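Local coordinates for DUF4973 domain-containing protein (Bacteroides thetaiotaomicron, PDB 4QNI), which is of unknown function but probably serves as an auxiliary nutrient-binding lipoprotein, built from two largely beta-stranded domains, at residues A[27-32]-A[46-51]; A[101-106]-A[134-139]; A[293-298]-A[305-310]. All coordinates share one frame; numbering follows the deposited sequence.

Contact 1: A[27-32]-A[46-51]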
loop_
_atom_site.group_PDB
_atom_site.type_symbol
_atom_site.label_atom_id
_atom_site.label_comp_id
_atom_site.label_asym_id
_atom_site.label_seq_id
_atom_site.Cartn_x
_atom_site.Cartn_y
_atom_site.Cartn_z
ATOM N N ILE A 27 -9.110 -9.696 -21.008
ATOM C CA ILE A 27 -10.402 -9.502 -21.652
ATOM C C ILE A 27 -10.905 -10.858 -22.121
ATOM O O ILE A 27 -10.221 -11.539 -22.895
ATOM C CB ILE A 27 -10.211 -8.504 -22.832
ATOM C CG1 ILE A 27 -9.815 -7.087 -22.370
ATOM C CG2 ILE A 27 -11.374 -8.489 -23.791
ATOM C CD1 ILE A 27 -10.684 -6.449 -21.409
ATOM N N TYR A 28 -12.113 -11.214 -21.714
ATOM C CA TYR A 28 -12.733 -12.478 -22.065
ATOM C C TYR A 28 -13.772 -12.220 -23.130
ATOM O O TYR A 28 -14.678 -11.401 -22.957
ATOM C CB TYR A 28 -13.314 -13.159 -20.802
ATOM C CG TYR A 28 -12.240 -13.790 -19.939
ATOM C CD1 TYR A 28 -11.881 -15.129 -20.104
ATOM C CD2 TYR A 28 -11.562 -13.045 -18.969
ATOM C CE1 TYR A 28 -10.876 -15.713 -19.328
ATOM C CE2 TYR A 28 -10.568 -13.622 -18.176
ATOM C CZ TYR A 28 -10.213 -14.951 -18.373
ATOM O OH TYR A 28 -9.228 -15.547 -17.613
ATOM N N VAL A 29 -13.587 -12.884 -24.262
ATOM C CA VAL A 29 -14.388 -12.734 -25.478
ATOM C C VAL A 29 -14.973 -14.113 -25.844
ATOM O O VAL A 29 -14.208 -15.067 -25.898
ATOM C CB VAL A 29 -13.527 -12.161 -26.658
ATOM C CG1 VAL A 29 -14.397 -11.822 -27.859
ATOM C CG2 VAL A 29 -12.679 -10.965 -26.239
ATOM N N PRO A 30 -16.287 -14.277 -26.093
ATOM C CA PRO A 30 -16.772 -15.624 -26.449
ATOM C C PRO A 30 -16.097 -16.075 -27.732
ATOM O O PRO A 30 -15.888 -15.240 -28.608
ATOM C CB PRO A 30 -18.294 -15.459 -26.610
ATOM C CG PRO A 30 -18.535 -14.038 -26.692
ATOM C CD PRO A 30 -17.377 -13.285 -26.080
ATOM N N TYR A 31 -15.675 -17.364 -27.809
ATOM C CA TYR A 31 -15.004 -17.895 -28.996
ATOM C C TYR A 31 -15.922 -17.691 -30.207
ATOM O O TYR A 31 -15.467 -17.249 -31.258
ATOM C CB TYR A 31 -14.603 -19.350 -28.794
ATOM C CG TYR A 31 -14.111 -20.010 -30.060
ATOM C CD1 TYR A 31 -12.810 -19.810 -30.516
ATOM C CD2 TYR A 31 -14.946 -20.847 -30.804
ATOM C CE1 TYR A 31 -12.356 -20.406 -31.695
ATOM C CE2 TYR A 31 -14.501 -21.449 -31.977
ATOM C CZ TYR A 31 -13.202 -21.229 -32.416
ATOM O OH TYR A 31 -12.740 -21.840 -33.558
ATOM N N SER A 32 -17.215 -17.937 -30.012
ATOM C CA SER A 32 -18.269 -17.713 -30.979
ATOM C C SER A 32 -19.323 -16.779 -30.388
ATOM O O SER A 32 -19.812 -17.007 -29.288
ATOM C CB SER A 32 -18.920 -19.032 -31.407
ATOM O OG SER A 32 -18.049 -19.836 -32.175
ATOM N N GLY A 46 -16.090 -19.484 -34.220
ATOM C CA GLY A 46 -14.832 -18.761 -34.054
ATOM C C GLY A 46 -14.830 -17.288 -34.418
ATOM O O GLY A 46 -13.772 -16.651 -34.354
ATOM N N ARG A 47 -16.003 -16.744 -34.846
ATOM C CA ARG A 47 -16.189 -15.339 -35.176
ATOM C C ARG A 47 -16.870 -14.693 -34.026
ATOM O O ARG A 47 -17.880 -15.194 -33.528
ATOM C CB ARG A 47 -16.965 -15.118 -36.479
ATOM C CG ARG A 47 -16.080 -14.902 -37.704
ATOM C CD ARG A 47 -15.055 -16.026 -37.938
ATOM N NE ARG A 47 -15.677 -17.351 -38.053
ATOM C CZ ARG A 47 -16.200 -17.847 -39.172
ATOM N NH1 ARG A 47 -16.163 -17.148 -40.298
ATOM N NH2 ARG A 47 -16.740 -19.055 -39.179
ATOM N N SER A 48 -16.301 -13.597 -33.567
ATOM C CA SER A 48 -16.818 -12.933 -32.389
ATOM C C SER A 48 -16.527 -11.433 -32.404
ATOM O O SER A 48 -16.055 -10.891 -33.417
ATOM C CB SER A 48 -16.197 -13.573 -31.156
ATOM O OG SER A 48 -16.934 -13.229 -30.002
ATOM N N ASN A 49 -16.825 -10.759 -31.277
ATOM C CA ASN A 49 -16.605 -9.324 -31.145
ATOM C C ASN A 49 -16.492 -8.945 -29.704
ATOM O O ASN A 49 -16.874 -9.711 -28.833
ATOM C CB ASN A 49 -17.729 -8.504 -31.823
ATOM C CG ASN A 49 -19.039 -8.524 -31.074
ATOM O OD1 ASN A 49 -19.810 -9.454 -31.185
ATOM N ND2 ASN A 49 -19.300 -7.518 -30.259
ATOM N N TYR A 50 -16.010 -7.735 -29.453
ATOM C CA TYR A 50 -15.919 -7.184 -28.116
ATOM C C TYR A 50 -16.077 -5.676 -28.187
ATOM O O TYR A 50 -15.342 -5.017 -28.918
ATOM C CB TYR A 50 -14.597 -7.577 -27.442
ATOM C CG TYR A 50 -14.561 -7.222 -25.974
ATOM C CD1 TYR A 50 -15.049 -8.105 -25.010
ATOM C CD2 TYR A 50 -14.032 -6.009 -25.540
ATOM C CE1 TYR A 50 -15.023 -7.787 -23.659
ATOM C CE2 TYR A 50 -13.992 -5.682 -24.185
ATOM C CZ TYR A 50 -14.492 -6.576 -23.247
ATOM O OH TYR A 50 -14.462 -6.284 -21.909
ATOM N N GLN A 51 -17.023 -5.136 -27.414
ATOM C CA GLN A 51 -17.306 -3.709 -27.344
ATOM C C GLN A 51 -16.440 -3.076 -26.234
ATOM O O GLN A 51 -16.679 -3.282 -25.044
ATOM C CB GLN A 51 -18.796 -3.489 -27.123
ATOM C CG GLN A 51 -19.622 -3.892 -28.332
ATOM C CD GLN A 51 -20.085 -2.687 -29.091
ATOM O OE1 GLN A 51 -19.406 -2.181 -29.993
ATOM N NE2 GLN A 51 -21.256 -2.190 -28.732
HETATM O O HOH W 1 -13.896 -9.159 -20.155
#
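Y50 reaches across to I27 and receives its CG2 squarely over the middle of the ring, a CH-pi contact 3.6 Å from CG2 to the ring centroid. With chi1 at -170° Y50 swings its ring out so that one face receives I27, while V29 CG2 touches it obliquely near CD1; the flat ring suits the branched I27. Were Y50 replaced by an alanine, I27 CG2 would probably lose its aromatic partner and a gap open beside V29. The N-to-C directions of segments 27-30 and 47-51 make 140°, so they run roughly antiparallel, yet they belong to different sheets, 24-30 to the mixed one and 47-56 to the three-stranded one, packed as in a beta sandwich and consistent with the E-set clan. Between them S48 donates from OG to P30 O at 2.7 Å, somewhat tilted from the carbonyl plane, and so gives the buried proline carbonyl a partner. At the far end G46 places CA over one face of the Y31 ring, 3.6 Å from its centroid. Glycine suits the place: phi is positive, and Y31 OH, which bonds to E45, lies too near where a CB would be. G46 N also donates to S32 OG at 2.9 Å, nearly straight at 164°.

Contact 2: A[101-106]-A[134-139]; sequences LAYASY and EKWVLP
Y103 turns an edge toward the face of W136, a T-shaped pair whose ring planes stand at 61°. The tyrosine centroid is 5.1 Å from that of the six-membered ring of the indole, and the nearest approach, CE2 of Y103 to CZ2 of W136, is 3.6 Å. CE2 sits toward the rim of the indole face, while E134 CB lies over the rim of the opposite face, so the broad tryptophan is held between a tyrosine edge and an aliphatic carbon. The L101 and W136 side chains point at each other from opposite directions, and L101 CD1 comes obliquely to 3.7 Å from W136 CZ3, a methyl well matched to the ring's hydrocarbon part. A water lies 2.6 Å from Y103 OH and accepts a weak bond from W136 NE1, which also donates weakly to D131 O. Further along, chi1 of 51° turns the Y106 ring toward strand 135-142, so that CE1 comes obliquely to 4.2 Å from L138 CD1. L138 also offers CD2 to A104, whose small CB allows the approach. The short strand 104-105 pairs with strand 118-126, whereas strand 135-142 pairs with 93-95 through K135 and V137 with E94, so the side chains join two separate sheets.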
loop_
_atom_site.group_PDB
_atom_site.type_symbol
_atom_site.label_atom_id
_atom_site.label_comp_id
_atom_site.label_asym_id
_atom_site.label_seq_id
_atom_site.Cartn_x
_atom_site.Cartn_y
_atom_site.Cartn_z
ATOM N N LEU A 101 -1.853 -10.270 -39.680
ATOM C CA LEU A 101 -2.648 -11.188 -38.840
ATOM C C LEU A 101 -4.117 -10.917 -39.080
ATOM O O LEU A 101 -4.516 -9.792 -39.399
ATOM C CB LEU A 101 -2.303 -11.094 -37.337
ATOM C CG LEU A 101 -0.864 -11.474 -36.944
ATOM C CD1 LEU A 101 -0.669 -11.418 -35.471
ATOM C CD2 LEU A 101 -0.527 -12.866 -37.367
ATOM N N ALA A 102 -4.903 -11.945 -39.009
ATOM C CA ALA A 102 -6.319 -11.796 -39.284
ATOM C C ALA A 102 -7.156 -12.240 -38.075
ATOM O O ALA A 102 -8.284 -12.698 -38.231
ATOM C CB ALA A 102 -6.680 -12.591 -40.535
ATOM N N TYR A 103 -6.595 -12.044 -36.862
ATOM C CA TYR A 103 -7.265 -12.407 -35.631
ATOM C C TYR A 103 -8.188 -11.318 -35.182
ATOM O O TYR A 103 -9.273 -11.614 -34.714
ATOM C CB TYR A 103 -6.248 -12.720 -34.533
ATOM C CG TYR A 103 -5.498 -14.016 -34.737
ATOM C CD1 TYR A 103 -6.170 -15.191 -35.067
ATOM C CD2 TYR A 103 -4.114 -14.078 -34.577
ATOM C CE1 TYR A 103 -5.485 -16.390 -35.247
ATOM C CE2 TYR A 103 -3.422 -15.281 -34.723
ATOM C CZ TYR A 103 -4.114 -16.436 -35.049
ATOM O OH TYR A 103 -3.439 -17.616 -35.231
ATOM N N ALA A 104 -7.781 -10.060 -35.358
ATOM C CA ALA A 104 -8.517 -8.925 -34.865
ATOM C C ALA A 104 -8.564 -7.767 -35.836
ATOM O O ALA A 104 -7.584 -7.472 -36.512
ATOM C CB ALA A 104 -7.858 -8.450 -33.582
ATOM N N SER A 105 -9.682 -7.060 -35.829
ATOM C CA SER A 105 -9.875 -5.819 -36.552
ATOM C C SER A 105 -10.659 -4.858 -35.643
ATOM O O SER A 105 -11.359 -5.301 -34.720
ATOM C CB SER A 105 -10.586 -6.056 -37.876
ATOM O OG SER A 105 -11.914 -6.482 -37.637
ATOM N N TYR A 106 -10.527 -3.560 -35.887
ATOM C CA TYR A 106 -11.214 -2.513 -35.133
ATOM C C TYR A 106 -11.219 -1.209 -35.960
ATOM O O TYR A 106 -10.306 -0.998 -36.779
ATOM C CB TYR A 106 -10.556 -2.281 -33.730
ATOM C CG TYR A 106 -9.054 -2.081 -33.788
ATOM C CD1 TYR A 106 -8.186 -3.167 -33.795
ATOM C CD2 TYR A 106 -8.502 -0.805 -33.898
ATOM C CE1 TYR A 106 -6.814 -2.995 -33.966
ATOM C CE2 TYR A 106 -7.126 -0.619 -34.037
ATOM C CZ TYR A 106 -6.289 -1.718 -34.083
ATOM O OH TYR A 106 -4.936 -1.549 -34.234
ATOM N N GLU A 134 0.738 -19.030 -27.726
ATOM C CA GLU A 134 1.216 -17.669 -27.909
ATOM C C GLU A 134 0.385 -16.865 -26.969
ATOM O O GLU A 134 -0.836 -17.054 -26.922
ATOM C CB GLU A 134 1.022 -17.205 -29.375
ATOM C CG GLU A 134 1.490 -18.170 -30.449
ATOM C CD GLU A 134 2.970 -18.496 -30.466
ATOM O OE1 GLU A 134 3.792 -17.603 -30.154
ATOM O OE2 GLU A 134 3.304 -19.663 -30.770
ATOM N N LYS A 135 0.993 -16.027 -26.164
ATOM C CA LYS A 135 0.210 -15.261 -25.184
ATOM C C LYS A 135 -0.310 -14.020 -25.926
ATOM O O LYS A 135 0.244 -12.928 -25.789
ATOM C CB LYS A 135 1.102 -14.949 -23.961
ATOM C CG LYS A 135 1.597 -16.218 -23.214
ATOM C CD LYS A 135 2.898 -16.009 -22.400
ATOM C CE LYS A 135 2.821 -14.919 -21.352
ATOM N NZ LYS A 135 4.001 -14.972 -20.445
ATOM N N TRP A 136 -1.303 -14.242 -26.827
ATOM C CA TRP A 136 -1.848 -13.229 -27.734
ATOM C C TRP A 136 -2.400 -12.038 -26.979
ATOM O O TRP A 136 -3.227 -12.189 -26.088
ATOM C CB TRP A 136 -2.916 -13.806 -28.665
ATOM C CG TRP A 136 -2.370 -14.775 -29.689
ATOM C CD1 TRP A 136 -2.608 -16.115 -29.752
ATOM C CD2 TRP A 136 -1.481 -14.474 -30.783
ATOM N NE1 TRP A 136 -1.970 -16.657 -30.846
ATOM C CE2 TRP A 136 -1.270 -15.673 -31.492
ATOM C CE3 TRP A 136 -0.886 -13.292 -31.264
ATOM C CZ2 TRP A 136 -0.463 -15.734 -32.643
ATOM C CZ3 TRP A 136 -0.090 -13.352 -32.401
ATOM C CH2 TRP A 136 0.116 -14.562 -33.075
ATOM N N VAL A 137 -1.938 -10.856 -27.366
ATOM C CA VAL A 137 -2.319 -9.583 -26.782
ATOM C C VAL A 137 -2.654 -8.602 -27.920
ATOM O O VAL A 137 -1.947 -8.580 -28.941
ATOM C CB VAL A 137 -1.125 -9.078 -25.892
ATOM C CG1 VAL A 137 -1.010 -7.566 -25.856
ATOM C CG2 VAL A 137 -1.215 -9.632 -24.487
ATOM N N LEU A 138 -3.675 -7.750 -27.717
ATOM C CA LEU A 138 -3.977 -6.720 -28.691
ATOM C C LEU A 138 -3.573 -5.379 -28.083
ATOM O O LEU A 138 -4.263 -4.919 -27.166
ATOM C CB LEU A 138 -5.464 -6.746 -29.109
ATOM C CG LEU A 138 -5.901 -5.691 -30.137
ATOM C CD1 LEU A 138 -5.155 -5.874 -31.460
ATOM C CD2 LEU A 138 -7.439 -5.727 -30.337
ATOM N N PRO A 139 -2.444 -4.752 -28.532
ATOM C CA PRO A 139 -2.026 -3.466 -27.929
ATOM C C PRO A 139 -2.607 -2.246 -28.675
ATOM O O PRO A 139 -2.426 -2.125 -29.875
ATOM C CB PRO A 139 -0.503 -3.532 -28.027
ATOM C CG PRO A 139 -0.222 -4.366 -29.302
ATOM C CD PRO A 139 -1.488 -5.190 -29.578
HETATM O O HOH W 2 -1.948 -18.592 -33.387
#

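Contact 3: A[293-298]-A[305-310]; sequences DYYFNY and IIRYHV. With EDO (1,2-ethanediol), chain E.
V310 packs its CB over one face of the Y294 ring, 3.8 Å from the centroid, while its CG2 meets the edge of F296. The branched valine thus fits between two aromatics. F296 reaches back over its partner strand because CG lies between the backbone N and the carbonyl carbon (chi1 79°), bringing CE1 to 3.7 Å from Y308 CB. The F296 and Y308 rings are slid apart and barely overlap; Y308 turns its edge to Y298 CB, and P280 of the second subunit packs on Y298, I306 and Y308. Beneath this layer runs an antiparallel hairpin, strands 282-298 and 306-321, with three hydrogen-bonded pairs, Y294-V310, F296-Y308 and Y298-I306, each closed by two backbone bonds. At the apolar layer's rim, Y294 OH shares a 2.6 Å hydrogen bond with O1 of an ethanediol, probably from the crystallisation liquor, and also bonds to G221 N. The side chains of Y295, H309, N297 and R307 occupy the other face. Y295 and H309 stack face to face, centroids 3.9 Å apart and planes at 16°. H309 NE2 donates in its ring plane to the syn side of D293 OD1 at 2.6 Å, though tilted out of the carboxylate plane, and ND1 bonds to E196. R307, extended from CG to NE, gives NH1 to N297 OD1 at 2.8 Å, from well above the amide plane, and NH1 also reaches G258 O. With a carboxylate at each ring nitrogen, H309 is probably stabilised as an imidazolium, its ring fixed in rotation by the two bonds and the tyrosine stack.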
loop_
_atom_site.group_PDB
_atom_site.type_symbol
_atom_site.label_atom_id
_atom_site.label_comp_id
_atom_site.label_asym_id
_atom_site.label_seq_id
_atom_site.Cartn_x
_atom_site.Cartn_y
_atom_site.Cartn_z
ATOM N N ASP A 293 -6.315 -39.331 -16.503
ATOM C CA ASP A 293 -5.254 -40.254 -16.158
ATOM C C ASP A 293 -4.293 -40.398 -17.342
ATOM O O ASP A 293 -4.613 -41.065 -18.331
ATOM C CB ASP A 293 -5.865 -41.634 -15.745
ATOM C CG ASP A 293 -4.902 -42.561 -15.033
ATOM O OD1 ASP A 293 -3.674 -42.364 -15.167
ATOM O OD2 ASP A 293 -5.363 -43.531 -14.428
ATOM N N TYR A 294 -3.134 -39.758 -17.249
ATOM C CA TYR A 294 -2.131 -39.853 -18.303
ATOM C C TYR A 294 -0.702 -39.713 -17.748
ATOM O O TYR A 294 -0.464 -39.267 -16.607
ATOM C CB TYR A 294 -2.387 -38.847 -19.455
ATOM C CG TYR A 294 -2.206 -37.393 -19.090
ATOM C CD1 TYR A 294 -0.953 -36.785 -19.165
ATOM C CD2 TYR A 294 -3.296 -36.596 -18.767
ATOM C CE1 TYR A 294 -0.781 -35.435 -18.850
ATOM C CE2 TYR A 294 -3.136 -35.251 -18.428
ATOM C CZ TYR A 294 -1.879 -34.669 -18.495
ATOM O OH TYR A 294 -1.715 -33.344 -18.194
ATOM N N TYR A 295 0.239 -40.108 -18.603
ATOM C CA TYR A 295 1.673 -40.076 -18.383
ATOM C C TYR A 295 2.384 -39.271 -19.472
ATOM O O TYR A 295 1.998 -39.362 -20.638
ATOM C CB TYR A 295 2.222 -41.494 -18.417
ATOM C CG TYR A 295 1.745 -42.405 -17.321
ATOM C CD1 TYR A 295 0.583 -43.159 -17.472
ATOM C CD2 TYR A 295 2.525 -42.630 -16.190
ATOM C CE1 TYR A 295 0.167 -44.056 -16.485
ATOM C CE2 TYR A 295 2.139 -43.547 -15.218
ATOM C CZ TYR A 295 0.948 -44.246 -15.360
ATOM O OH TYR A 295 0.559 -45.145 -14.403
ATOM N N PHE A 296 3.472 -38.568 -19.123
ATOM C CA PHE A 296 4.294 -37.861 -20.110
ATOM C C PHE A 296 5.693 -37.646 -19.557
ATOM O O PHE A 296 5.881 -37.664 -18.339
ATOM C CB PHE A 296 3.658 -36.513 -20.542
ATOM C CG PHE A 296 3.860 -35.378 -19.571
ATOM C CD1 PHE A 296 3.054 -35.253 -18.446
ATOM C CD2 PHE A 296 4.861 -34.430 -19.780
ATOM C CE1 PHE A 296 3.244 -34.206 -17.546
ATOM C CE2 PHE A 296 5.055 -33.384 -18.876
ATOM C CZ PHE A 296 4.234 -33.271 -17.772
ATOM N N ASN A 297 6.653 -37.364 -20.449
ATOM C CA ASN A 297 8.035 -37.079 -20.082
ATOM C C ASN A 297 8.327 -35.595 -20.169
ATOM O O ASN A 297 8.145 -34.985 -21.228
ATOM C CB ASN A 297 9.017 -37.832 -20.995
ATOM C CG ASN A 297 8.936 -39.337 -20.943
ATOM O OD1 ASN A 297 8.755 -39.941 -19.885
ATOM N ND2 ASN A 297 9.142 -39.979 -22.083
ATOM N N TYR A 298 8.754 -34.999 -19.060
ATOM C CA TYR A 298 9.202 -33.620 -19.072
ATOM C C TYR A 298 10.728 -33.680 -19.248
ATOM O O TYR A 298 11.383 -34.500 -18.592
ATOM C CB TYR A 298 8.774 -32.828 -17.827
ATOM C CG TYR A 298 9.294 -31.410 -17.867
ATOM C CD1 TYR A 298 8.854 -30.514 -18.836
ATOM C CD2 TYR A 298 10.308 -30.992 -17.005
ATOM C CE1 TYR A 298 9.409 -29.240 -18.950
ATOM C CE2 TYR A 298 10.842 -29.702 -17.087
ATOM C CZ TYR A 298 10.394 -28.835 -18.066
ATOM O OH TYR A 298 10.922 -27.568 -18.168
ATOM N N ILE A 305 15.201 -36.905 -18.258
ATOM C CA ILE A 305 13.804 -37.285 -18.491
ATOM C C ILE A 305 13.115 -37.547 -17.137
ATOM O O ILE A 305 13.508 -38.469 -16.406
ATOM C CB ILE A 305 13.671 -38.534 -19.438
ATOM C CG1 ILE A 305 14.705 -38.620 -20.612
ATOM C CG2 ILE A 305 12.251 -38.786 -19.891
ATOM C CD1 ILE A 305 14.735 -37.477 -21.719
ATOM N N ILE A 306 12.082 -36.741 -16.822
ATOM C CA ILE A 306 11.245 -36.863 -15.625
ATOM C C ILE A 306 9.850 -37.270 -16.078
ATOM O O ILE A 306 9.095 -36.430 -16.579
ATOM C CB ILE A 306 11.205 -35.579 -14.756
ATOM C CG1 ILE A 306 12.609 -34.981 -14.533
ATOM C CG2 ILE A 306 10.467 -35.850 -13.430
ATOM C CD1 ILE A 306 12.591 -33.557 -14.143
ATOM N N ARG A 307 9.521 -38.560 -15.912
ATOM C CA ARG A 307 8.231 -39.107 -16.314
ATOM C C ARG A 307 7.174 -38.851 -15.240
ATOM O O ARG A 307 7.269 -39.364 -14.119
ATOM C CB ARG A 307 8.343 -40.594 -16.637
ATOM C CG ARG A 307 7.050 -41.152 -17.203
ATOM C CD ARG A 307 7.330 -42.350 -18.075
ATOM N NE ARG A 307 6.143 -42.809 -18.794
ATOM C CZ ARG A 307 5.691 -42.282 -19.925
ATOM N NH1 ARG A 307 6.306 -41.237 -20.472
ATOM N NH2 ARG A 307 4.624 -42.792 -20.522
ATOM N N TYR A 308 6.165 -38.046 -15.590
ATOM C CA TYR A 308 5.083 -37.711 -14.670
ATOM C C TYR A 308 3.839 -38.505 -14.922
ATOM O O TYR A 308 3.524 -38.805 -16.073
ATOM C CB TYR A 308 4.721 -36.229 -14.778
ATOM C CG TYR A 308 5.745 -35.312 -14.160
ATOM C CD1 TYR A 308 5.769 -35.093 -12.787
ATOM C CD2 TYR A 308 6.677 -34.646 -14.948
ATOM C CE1 TYR A 308 6.692 -34.232 -12.210
ATOM C CE2 TYR A 308 7.611 -33.784 -14.381
ATOM C CZ TYR A 308 7.616 -33.579 -13.009
ATOM O OH TYR A 308 8.522 -32.733 -12.415
ATOM N N HIS A 309 3.126 -38.834 -13.831
ATOM C CA HIS A 309 1.809 -39.425 -13.833
ATOM C C HIS A 309 0.840 -38.353 -13.329
ATOM O O HIS A 309 0.904 -37.944 -12.171
ATOM C CB HIS A 309 1.730 -40.723 -13.014
ATOM C CG HIS A 309 0.419 -41.453 -13.155
ATOM N ND1 HIS A 309 0.136 -42.573 -12.392
ATOM C CD2 HIS A 309 -0.637 -41.209 -13.973
ATOM C CE1 HIS A 309 -1.075 -42.967 -12.763
ATOM N NE2 HIS A 309 -1.581 -42.171 -13.706
ATOM N N VAL A 310 -0.010 -37.863 -14.226
ATOM C CA VAL A 310 -1.020 -36.825 -13.968
ATOM C C VAL A 310 -2.355 -37.541 -13.852
ATOM O O VAL A 310 -2.723 -38.275 -14.774
ATOM C CB VAL A 310 -0.997 -35.776 -15.108
ATOM C CG1 VAL A 310 -2.013 -34.658 -14.872
ATOM C CG2 VAL A 310 0.419 -35.224 -15.304
HETATM C C1 EDO E . -4.397 -31.057 -16.847
HETATM O O1 EDO E . -3.850 -32.010 -17.736
HETATM C C2 EDO E . -4.028 -31.404 -15.416
HETATM O O2 EDO E . -2.646 -31.184 -15.205
#

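Contacts 1 and 2 are two crossings between the same pair of beta sheets in the DUF4973 part of the chain: each sets a strand of the mixed sheet against one of the three-stranded sheet. Their centres lie about 12 Å apart, and F125 of strand 118-126 touches V29 and Y50 in contact 1 and A104 in contact 2. Contact 3 belongs to the C-terminal, BT_3044-like part and lies within one large antiparallel beta sheet, its centre about 34 Å from that of contact 1 and about 33 Å from that of contact 2. The function is unknown and no catalytic or substrate site can be assigned here; a different ethanediol lies about 4 Å from the Y28 side chain in contact 1, and neither molecule proves a binding site.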